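Local coordinates for protein flavodoxin (Bacillus cereus, PDB 6FSG) that probably serves as a low-potential electron donor to redox enzymes, carrying flavin mononucleotide as its cofactor, at residues G89-D92 and K97-V100; E119-E124 and L136-E141; E31-D36 and E47-I52. One frame throughout, in Å; residues are numbered along the deposited sequence.

How the interactions relate
All three interactions belong to one flavodoxin-fold parallel sheet with strand order 2-1-3-4-5. Interaction 1 contributes backbone groups that bind the pyrimidine end of FMN at the tip of strand 84-91. Interaction 2 packs the neighbouring edge strand 115-124 against helix 129-144; its Leu121 side chain is about 13 Å from the flavin. These two touch directly: Gly89 N lies 2.9 Å from Leu121 O, probably as a sheet hydrogen bond, and Lys122 NZ is 2.9 Å from Tyr98 O, tying the flavin loop to the edge strand. Interaction 3 lies toward the other edge, on the opposite side of the chain's centre from interaction 1, with the centres of the two about 23 Å apart.

Interaction 1: residues G89-D92 and K97-V100; sequences GSCD and KYGV. With FMN (flavin mononucleotide), chain B.
At the pyrimidine end of the FMN site, Cys91 at the end of strand 84-91 packs against Tyr98 and Gly99 of the type II turn Lys97-Val100. Cys91 CB sits over one face of the Tyr98 ring, displaced toward the rim: it is 3.6 Å from the ring centroid and 26° off the normal, a CH-pi contact. The ring reaches it because Tyr98 CG is anti to the backbone N (chi1 176°), while the carbonyl carbon of Asp92 lies at the ring edge. In the Cys91 conformer described, one of two modelled, SG rests 3.4 Å from Gly99 CA.

Backbone groups of both segments converge on FMN. Its O2 accepts two hydrogen bonds, from Gly99 N (2.9 Å, nearly straight at 167°) and Asp92 N (3.1 Å), one from each segment. FMN N3 donates to Lys97 O at 3.0 Å, so the pyrimidine edge is read by main-chain atoms. Farther along the cofactor, FMN O4' donates to Ser90 OG at 2.7 Å.

Strand 115-124 runs beside strand 84-91, with Lys122 NZ hydrogen-bonded to Tyr98 O, and the turn leads into helix 100-111.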
loop_
_atom_site.group_PDB
_atom_site.type_symbol
_atom_site.label_atom_id
_atom_site.label_comp_id
_atom_site.label_asym_id
_atom_site.label_seq_id
_atom_site.Cartn_x
_atom_site.Cartn_y
_atom_site.Cartn_z
ATOM N N GLY A 89 2.188 4.480 -3.874
ATOM C CA GLY A 89 1.704 5.808 -3.515
ATOM C C GLY A 89 1.908 6.820 -4.625
ATOM O O GLY A 89 2.741 6.638 -5.516
ATOM N N SER A 90 1.124 7.899 -4.554
ATOM C CA SER A 90 1.351 9.075 -5.392
ATOM C C SER A 90 2.290 10.038 -4.664
ATOM O O SER A 90 2.332 10.074 -3.433
ATOM C CB SER A 90 0.038 9.775 -5.751
ATOM O OG SER A 90 0.282 10.911 -6.571
ATOM N N CYS A 91 3.056 10.800 -5.465
ATOM C CA CYS A 91 4.281 11.491 -5.062
ATOM C C CYS A 91 4.350 12.834 -5.792
ATOM O O CYS A 91 3.573 13.107 -6.709
ATOM C CB CYS A 91 5.522 10.642 -5.408
ATOM S SG CYS A 91 5.468 8.935 -4.769
ATOM N N ASP A 92 5.306 13.679 -5.407
ATOM C CA ASP A 92 5.466 14.981 -6.065
ATOM C C ASP A 92 6.928 15.398 -6.042
ATOM O O ASP A 92 7.495 15.631 -4.969
ATOM C CB ASP A 92 4.568 16.006 -5.356
ATOM C CG ASP A 92 4.501 17.370 -6.042
ATOM O OD1 ASP A 92 5.320 17.697 -6.925
ATOM O OD2 ASP A 92 3.610 18.143 -5.629
ATOM N N LYS A 97 12.052 14.901 -0.537
ATOM C CA LYS A 97 11.888 13.571 0.061
ATOM C C LYS A 97 10.734 12.854 -0.641
ATOM O O LYS A 97 9.654 12.630 -0.092
ATOM C CB LYS A 97 11.689 13.687 1.565
ATOM C CG LYS A 97 12.802 14.494 2.258
ATOM C CD LYS A 97 12.581 14.641 3.750
ATOM C CE LYS A 97 13.636 15.510 4.392
ATOM N NZ LYS A 97 13.360 15.644 5.848
ATOM N N TYR A 98 11.001 12.507 -1.902
ATOM C CA TYR A 98 9.977 12.086 -2.851
ATOM C C TYR A 98 9.447 10.701 -2.513
ATOM O O TYR A 98 10.197 9.721 -2.513
ATOM C CB TYR A 98 10.609 12.064 -4.235
ATOM C CG TYR A 98 9.743 11.574 -5.366
ATOM C CD1 TYR A 98 8.829 12.420 -5.979
ATOM C CD2 TYR A 98 9.865 10.281 -5.859
ATOM C CE1 TYR A 98 8.058 11.995 -7.044
ATOM C CE2 TYR A 98 9.080 9.840 -6.938
ATOM C CZ TYR A 98 8.181 10.708 -7.518
ATOM O OH TYR A 98 7.393 10.319 -8.579
ATOM N N GLY A 99 8.140 10.613 -2.264
ATOM C CA GLY A 99 7.484 9.337 -2.034
ATOM C C GLY A 99 7.985 8.558 -0.841
ATOM O O GLY A 99 7.770 7.339 -0.777
ATOM N N VAL A 100 8.619 9.226 0.131
ATOM C CA VAL A 100 9.264 8.471 1.198
ATOM C C VAL A 100 8.247 7.790 2.120
ATOM O O VAL A 100 8.615 6.864 2.838
ATOM C CB VAL A 100 10.328 9.267 1.983
ATOM C CG1 VAL A 100 11.518 9.646 1.078
ATOM C CG2 VAL A 100 9.740 10.486 2.673
HETATM N N1 FMN B . 5.134 14.532 -1.846
HETATM C C2 FMN B . 6.345 13.916 -1.754
HETATM O O2 FMN B . 6.593 13.079 -2.618
HETATM N N3 FMN B . 7.196 14.204 -0.695
HETATM C C4 FMN B . 6.838 15.074 0.319
HETATM O O4 FMN B . 7.651 15.274 1.250
HETATM C C4A FMN B . 5.569 15.694 0.215
HETATM N N5 FMN B . 5.090 16.589 1.160
HETATM C C5A FMN B . 3.834 17.171 1.023
HETATM C C6 FMN B . 3.371 18.113 1.951
HETATM C C7 FMN B . 2.133 18.743 1.791
HETATM C C7M FMN B . 1.648 19.745 2.816
HETATM C C8 FMN B . 1.384 18.443 0.645
HETATM C C8M FMN B . 0.055 19.090 0.382
HETATM C C9 FMN B . 1.862 17.541 -0.300
HETATM C C9A FMN B . 3.077 16.904 -0.119
HETATM N N10 FMN B . 3.504 15.982 -1.052
HETATM C C10 FMN B . 4.747 15.413 -0.884
HETATM C "C1'" FMN B . 2.721 15.699 -2.316
HETATM C "C2'" FMN B . 1.575 14.699 -2.235
HETATM O "O2'" FMN B . 2.025 13.472 -1.719
HETATM C "C3'" FMN B . 1.046 14.522 -3.666
HETATM O "O3'" FMN B . 0.285 15.656 -3.993
HETATM C "C4'" FMN B . 0.161 13.290 -3.899
HETATM O "O4'" FMN B . -0.276 13.225 -5.256
HETATM C "C5'" FMN B . -1.071 13.284 -3.008
HETATM O "O5'" FMN B . -1.682 12.019 -3.187
HETATM P P FMN B . -3.242 11.968 -2.958
HETATM O O1P FMN B . -3.619 10.515 -2.877
HETATM O O2P FMN B . -3.902 12.593 -4.145
HETATM O O3P FMN B . -3.544 12.726 -1.692
#

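Interaction 2: residues E119-E124 and L136-E141. With SO4 (sulfate ion), chain C.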
loop_
_atom_site.group_PDB
_atom_site.type_symbol
_atom_site.label_atom_id
_atom_site.label_comp_id
_atom_site.label_asym_id
_atom_site.label_seq_id
_atom_site.Cartn_x
_atom_site.Cartn_y
_atom_site.Cartn_z
ATOM N N GLU A 119 9.166 -4.039 -5.385
ATOM C CA GLU A 119 9.666 -2.699 -5.102
ATOM C C GLU A 119 8.484 -1.749 -4.889
ATOM O O GLU A 119 7.382 -1.960 -5.393
ATOM C CB GLU A 119 10.562 -2.225 -6.254
ATOM C CG GLU A 119 11.785 -3.156 -6.482
ATOM C CD GLU A 119 12.782 -2.677 -7.522
ATOM O OE1 GLU A 119 12.435 -1.813 -8.338
ATOM O OE2 GLU A 119 13.920 -3.195 -7.535
ATOM N N GLY A 120 8.715 -0.673 -4.145
ATOM C CA GLY A 120 7.666 0.318 -3.984
ATOM C C GLY A 120 7.317 0.965 -5.314
ATOM O O GLY A 120 8.196 1.288 -6.116
ATOM N N LEU A 121 6.017 1.171 -5.543
ATOM C CA LEU A 121 5.517 1.800 -6.763
ATOM C C LEU A 121 5.203 3.264 -6.466
ATOM O O LEU A 121 4.334 3.562 -5.636
ATOM C CB LEU A 121 4.270 1.082 -7.287
ATOM C CG LEU A 121 3.555 1.758 -8.473
ATOM C CD1 LEU A 121 4.456 1.948 -9.708
ATOM C CD2 LEU A 121 2.279 1.031 -8.890
ATOM N N LYS A 122 5.908 4.168 -7.147
ATOM C CA LYS A 122 5.733 5.603 -6.979
ATOM C C LYS A 122 5.276 6.216 -8.294
ATOM O O LYS A 122 5.928 6.035 -9.327
ATOM C CB LYS A 122 7.050 6.255 -6.557
ATOM C CG LYS A 122 7.514 5.834 -5.175
ATOM C CD LYS A 122 8.831 6.469 -4.814
ATOM C CE LYS A 122 9.290 6.051 -3.426
ATOM N NZ LYS A 122 10.491 6.840 -2.956
ATOM N N VAL A 123 4.185 6.976 -8.243
ATOM C CA VAL A 123 3.635 7.666 -9.406
ATOM C C VAL A 123 3.588 9.155 -9.092
ATOM O O VAL A 123 3.223 9.550 -7.983
ATOM C CB VAL A 123 2.226 7.125 -9.741
ATOM C CG1 VAL A 123 1.488 8.060 -10.696
ATOM C CG2 VAL A 123 2.316 5.718 -10.334
ATOM N N GLU A 124 3.958 9.977 -10.074
ATOM C CA GLU A 124 3.929 11.431 -9.934
ATOM C C GLU A 124 2.501 11.951 -10.065
ATOM O O GLU A 124 1.886 11.830 -11.128
ATOM C CB GLU A 124 4.798 12.051 -11.031
ATOM C CG GLU A 124 4.885 13.568 -11.027
ATOM C CD GLU A 124 5.950 14.087 -10.089
ATOM O OE1 GLU A 124 6.915 13.338 -9.819
ATOM O OE2 GLU A 124 5.830 15.246 -9.627
ATOM N N LEU A 136 -1.473 -1.988 -13.110
ATOM C CA LEU A 136 -1.896 -3.316 -13.546
ATOM C C LEU A 136 -0.777 -4.338 -13.374
ATOM O O LEU A 136 -1.020 -5.463 -12.923
ATOM C CB LEU A 136 -2.359 -3.245 -15.005
ATOM C CG LEU A 136 -2.382 -4.533 -15.826
ATOM C CD1 LEU A 136 -3.294 -5.573 -15.195
ATOM C CD2 LEU A 136 -2.827 -4.249 -17.263
ATOM N N GLN A 137 0.459 -3.965 -13.707
ATOM C CA GLN A 137 1.584 -4.879 -13.529
ATOM C C GLN A 137 1.865 -5.155 -12.051
ATOM O O GLN A 137 2.199 -6.286 -11.676
ATOM C CB GLN A 137 2.824 -4.318 -14.214
ATOM C CG GLN A 137 2.834 -4.509 -15.699
ATOM C CD GLN A 137 2.813 -5.976 -16.100
ATOM O OE1 GLN A 137 3.481 -6.816 -15.495
ATOM N NE2 GLN A 137 2.035 -6.288 -17.126
ATOM N N PHE A 138 1.728 -4.138 -11.196
ATOM C CA PHE A 138 1.876 -4.323 -9.749
ATOM C C PHE A 138 0.881 -5.356 -9.223
ATOM O O PHE A 138 1.263 -6.292 -8.510
ATOM C CB PHE A 138 1.680 -2.948 -9.105
ATOM C CG PHE A 138 1.876 -2.875 -7.605
ATOM C CD1 PHE A 138 0.844 -3.195 -6.736
ATOM C CD2 PHE A 138 3.042 -2.360 -7.076
ATOM C CE1 PHE A 138 0.982 -3.059 -5.374
ATOM C CE2 PHE A 138 3.195 -2.226 -5.703
ATOM C CZ PHE A 138 2.149 -2.567 -4.855
ATOM N N GLY A 139 -0.399 -5.217 -9.571
ATOM C CA GLY A 139 -1.378 -6.196 -9.128
ATOM C C GLY A 139 -1.105 -7.588 -9.666
ATOM O O GLY A 139 -1.201 -8.576 -8.934
ATOM N N ALA A 140 -0.755 -7.686 -10.953
ATOM C CA ALA A 140 -0.478 -8.982 -11.564
ATOM C C ALA A 140 0.744 -9.643 -10.938
ATOM O O ALA A 140 0.742 -10.851 -10.687
ATOM C CB ALA A 140 -0.245 -8.805 -13.062
ATOM N N GLU A 141 1.808 -8.875 -10.691
ATOM C CA GLU A 141 3.004 -9.456 -10.088
ATOM C C GLU A 141 2.757 -9.839 -8.632
ATOM O O GLU A 141 3.291 -10.848 -8.152
ATOM C CB GLU A 141 4.186 -8.494 -10.226
ATOM C CG GLU A 141 4.699 -8.360 -11.655
ATOM C CD GLU A 141 5.345 -9.634 -12.133
ATOM O OE1 GLU A 141 6.241 -10.119 -11.416
ATOM O OE2 GLU A 141 4.942 -10.162 -13.191
HETATM S S SO4 C . 9.467 -5.776 -9.039
HETATM O O1 SO4 C . 10.584 -5.177 -9.762
HETATM O O2 SO4 C . 8.274 -5.869 -9.877
HETATM O O3 SO4 C . 9.815 -7.140 -8.643
HETATM O O4 SO4 C . 9.199 -4.982 -7.848
#
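Leu121 meets Phe138 where edge strand 115-124 packs against the C-terminal helix 129-144. The two side chains cross obliquely, and the contact is apolar. Leu121 touches with two parts of its chain: CB lies 3.7 Å from Phe138 CD2, and the CD2 methyl is 3.9 Å from that same Phe138 CD2. This methyl also comes within 4.0 Å of Phe138 CB, so one branch of the leucine follows the root of the aromatic side chain while its CB comes nearest the CD2 and CE2 atoms of the ring.

Both residues have the same first torsion. Phe138 CG is anti to the backbone N (chi1 -176°), which carries the ring off the helix toward the sheet; Leu121 has chi1 173°, and the fork at its CG then presents CD2 to the phenylalanine. At the ring edge, close to its plane, the carbonyl oxygen of Glu119 lies 4.2 Å from Phe138 CE2. The backbone N of Glu119 donates to O4 of a sulfate, probably from the crystallisation liquor, at 2.6 Å and 161°.

Beyond the pair, Phe138 also touches Ala86 of strand 84-91, Leu118 and Ile21, and Leu121 touches Phe88 and Met17. The contact thus lies in the layer where helices 13-26 and 129-144 together cover one face of the sheet.

Interaction 3: residues E31-D36 and E47-I52; sequences EIEVID and EQYDGI
The phenol ring of Tyr49 and the carboxylate of Glu33 are the flat groups here, and their planes are turned 70° apart. Glu33 OE2 meets the hydroxyl rather than the ring carbons: OE2 is 4.0 Å from Tyr49 CZ but 2.8 Å from Tyr49 OH. That short separation is a hydrogen bond in which the tyrosine is the donor. The hydroxyl meets OE2 nearly along the C-O axis of the carboxylate. One oxygen does the work, since Glu33 OE1 stands 5.0 Å from Tyr49 OH. Tyr49 was modelled in two conformers, and this geometry is that of one of them.

The backbones are well separated, with 9.6 Å between Glu33 CA and Tyr49 CA, and the gap is spanned by two long side chains. Glu33 CG is anti to the backbone N (chi1 177°) and the chain stays extended to the carboxylate. Tyr49 instead places CG anti to its carbonyl carbon (chi1 -70°), which sends the ring toward the strand 31-36.

The bond joins an edge strand to the loop leading into strand 51-55, passing over the strand between them in the sheet, 2-7. Tyr49 packs on Lys2 and Val4 of that middle strand, while backbone bonds link Glu33 with Leu3 and Met5. Ile32 and Val34, alternating with Glu33 along strand 31-36, pack against helix 13-26, placing the Glu33-Tyr49 bond on the sheet face away from that helix.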
loop_
_atom_site.group_PDB
_atom_site.type_symbol
_atom_site.label_atom_id
_atom_site.label_comp_id
_atom_site.label_asym_id
_atom_site.label_seq_id
_atom_site.Cartn_x
_atom_site.Cartn_y
_atom_site.Cartn_z
ATOM N N GLU A 31 -9.703 -12.779 -2.980
ATOM C CA GLU A 31 -10.586 -11.737 -2.480
ATOM C C GLU A 31 -9.730 -10.638 -1.864
ATOM O O GLU A 31 -8.669 -10.912 -1.296
ATOM C CB GLU A 31 -11.546 -12.288 -1.422
ATOM C CG GLU A 31 -12.457 -13.412 -1.918
ATOM C CD GLU A 31 -11.755 -14.759 -1.971
ATOM O OE1 GLU A 31 -11.027 -15.082 -1.007
ATOM O OE2 GLU A 31 -11.921 -15.488 -2.975
ATOM N N ILE A 32 -10.181 -9.391 -1.988
ATOM C CA ILE A 32 -9.460 -8.263 -1.398
ATOM C C ILE A 32 -10.441 -7.284 -0.762
ATOM O O ILE A 32 -11.445 -6.908 -1.371
ATOM C CB ILE A 32 -8.516 -7.582 -2.417
ATOM C CG1 ILE A 32 -7.642 -6.541 -1.711
ATOM C CG2 ILE A 32 -9.296 -6.989 -3.592
ATOM C CD1 ILE A 32 -6.400 -6.169 -2.482
ATOM N N GLU A 33 -10.144 -6.868 0.464
ATOM C CA GLU A 33 -10.934 -5.868 1.171
ATOM C C GLU A 33 -10.137 -4.569 1.154
ATOM O O GLU A 33 -9.013 -4.533 1.662
ATOM C CB GLU A 33 -11.247 -6.299 2.606
ATOM C CG GLU A 33 -12.009 -5.230 3.379
ATOM C CD GLU A 33 -12.753 -5.766 4.586
ATOM O OE1 GLU A 33 -13.809 -5.187 4.923
ATOM O OE2 GLU A 33 -12.300 -6.762 5.195
ATOM N N VAL A 34 -10.700 -3.530 0.535
ATOM C CA VAL A 34 -10.038 -2.243 0.335
ATOM C C VAL A 34 -10.599 -1.282 1.376
ATOM O O VAL A 34 -11.815 -1.063 1.431
ATOM C CB VAL A 34 -10.288 -1.702 -1.084
ATOM C CG1 VAL A 34 -9.633 -0.318 -1.271
ATOM C CG2 VAL A 34 -9.787 -2.665 -2.155
ATOM N N ILE A 35 -9.718 -0.724 2.207
ATOM C CA ILE A 35 -10.107 0.112 3.334
ATOM C C ILE A 35 -9.353 1.436 3.274
ATOM O O ILE A 35 -8.122 1.455 3.195
ATOM C CB ILE A 35 -9.806 -0.593 4.673
ATOM C CG1 ILE A 35 -10.465 -1.974 4.747
ATOM C CG2 ILE A 35 -10.250 0.282 5.835
ATOM C CD1 ILE A 35 -9.933 -2.813 5.878
ATOM N N ASP A 36 -10.088 2.537 3.360
ATOM C CA ASP A 36 -9.508 3.872 3.487
ATOM C C ASP A 36 -9.045 4.096 4.927
ATOM O O ASP A 36 -9.782 3.811 5.878
ATOM C CB ASP A 36 -10.605 4.886 3.116
ATOM C CG ASP A 36 -10.099 6.305 2.927
ATOM O OD1 ASP A 36 -9.157 6.739 3.620
ATOM O OD2 ASP A 36 -10.700 7.013 2.097
ATOM N N GLU A 47 -2.956 -9.044 10.616
ATOM C CA GLU A 47 -2.577 -10.409 10.961
ATOM C C GLU A 47 -3.524 -11.447 10.382
ATOM O O GLU A 47 -3.192 -12.639 10.369
ATOM C CB GLU A 47 -2.546 -10.551 12.482
ATOM C CG GLU A 47 -1.421 -9.778 13.117
ATOM C CD GLU A 47 -1.366 -9.920 14.621
ATOM O OE1 GLU A 47 -2.423 -10.108 15.260
ATOM O OE2 GLU A 47 -0.252 -9.825 15.166
ATOM N N GLN A 48 -4.691 -11.033 9.913
ATOM C CA GLN A 48 -5.732 -11.970 9.522
ATOM C C GLN A 48 -5.831 -12.167 8.023
ATOM O O GLN A 48 -6.761 -12.830 7.561
ATOM C CB GLN A 48 -7.054 -11.510 10.114
ATOM C CG GLN A 48 -7.042 -11.798 11.597
ATOM C CD GLN A 48 -7.941 -10.905 12.386
ATOM O OE1 GLN A 48 -7.574 -9.788 12.733
ATOM N NE2 GLN A 48 -9.126 -11.391 12.689
ATOM N N TYR A 49 -4.868 -11.651 7.262
ATOM C CA TYR A 49 -4.882 -11.705 5.808
ATOM C C TYR A 49 -3.607 -12.344 5.277
ATOM O O TYR A 49 -2.550 -12.275 5.903
ATOM C CB TYR A 49 -5.044 -10.295 5.249
ATOM C CG TYR A 49 -6.425 -9.775 5.512
ATOM C CD1 TYR A 49 -7.460 -10.038 4.631
ATOM C CD2 TYR A 49 -6.707 -9.067 6.663
ATOM C CE1 TYR A 49 -8.732 -9.581 4.877
ATOM C CE2 TYR A 49 -7.974 -8.603 6.919
ATOM C CZ TYR A 49 -8.990 -8.866 6.027
ATOM O OH TYR A 49 -10.272 -8.414 6.267
ATOM N N ASP A 50 -3.720 -12.973 4.102
ATOM C CA ASP A 50 -2.589 -13.661 3.495
ATOM C C ASP A 50 -1.645 -12.700 2.791
ATOM O O ASP A 50 -0.452 -12.985 2.651
ATOM C CB ASP A 50 -3.118 -14.655 2.455
ATOM C CG ASP A 50 -4.055 -15.702 3.055
ATOM O OD1 ASP A 50 -3.823 -16.116 4.207
ATOM O OD2 ASP A 50 -5.021 -16.131 2.377
ATOM N N GLY A 51 -2.176 -11.594 2.307
ATOM C CA GLY A 51 -1.381 -10.600 1.618
ATOM C C GLY A 51 -1.888 -9.229 1.997
ATOM O O GLY A 51 -3.077 -9.034 2.259
ATOM N N ILE A 52 -0.961 -8.275 2.023
ATOM C CA ILE A 52 -1.200 -6.930 2.525
ATOM C C ILE A 52 -0.644 -5.932 1.524
ATOM O O ILE A 52 0.532 -6.010 1.160
ATOM C CB ILE A 52 -0.489 -6.719 3.877
ATOM C CG1 ILE A 52 -1.029 -7.677 4.945
ATOM C CG2 ILE A 52 -0.608 -5.272 4.286
ATOM C CD1 ILE A 52 -0.097 -7.821 6.135
#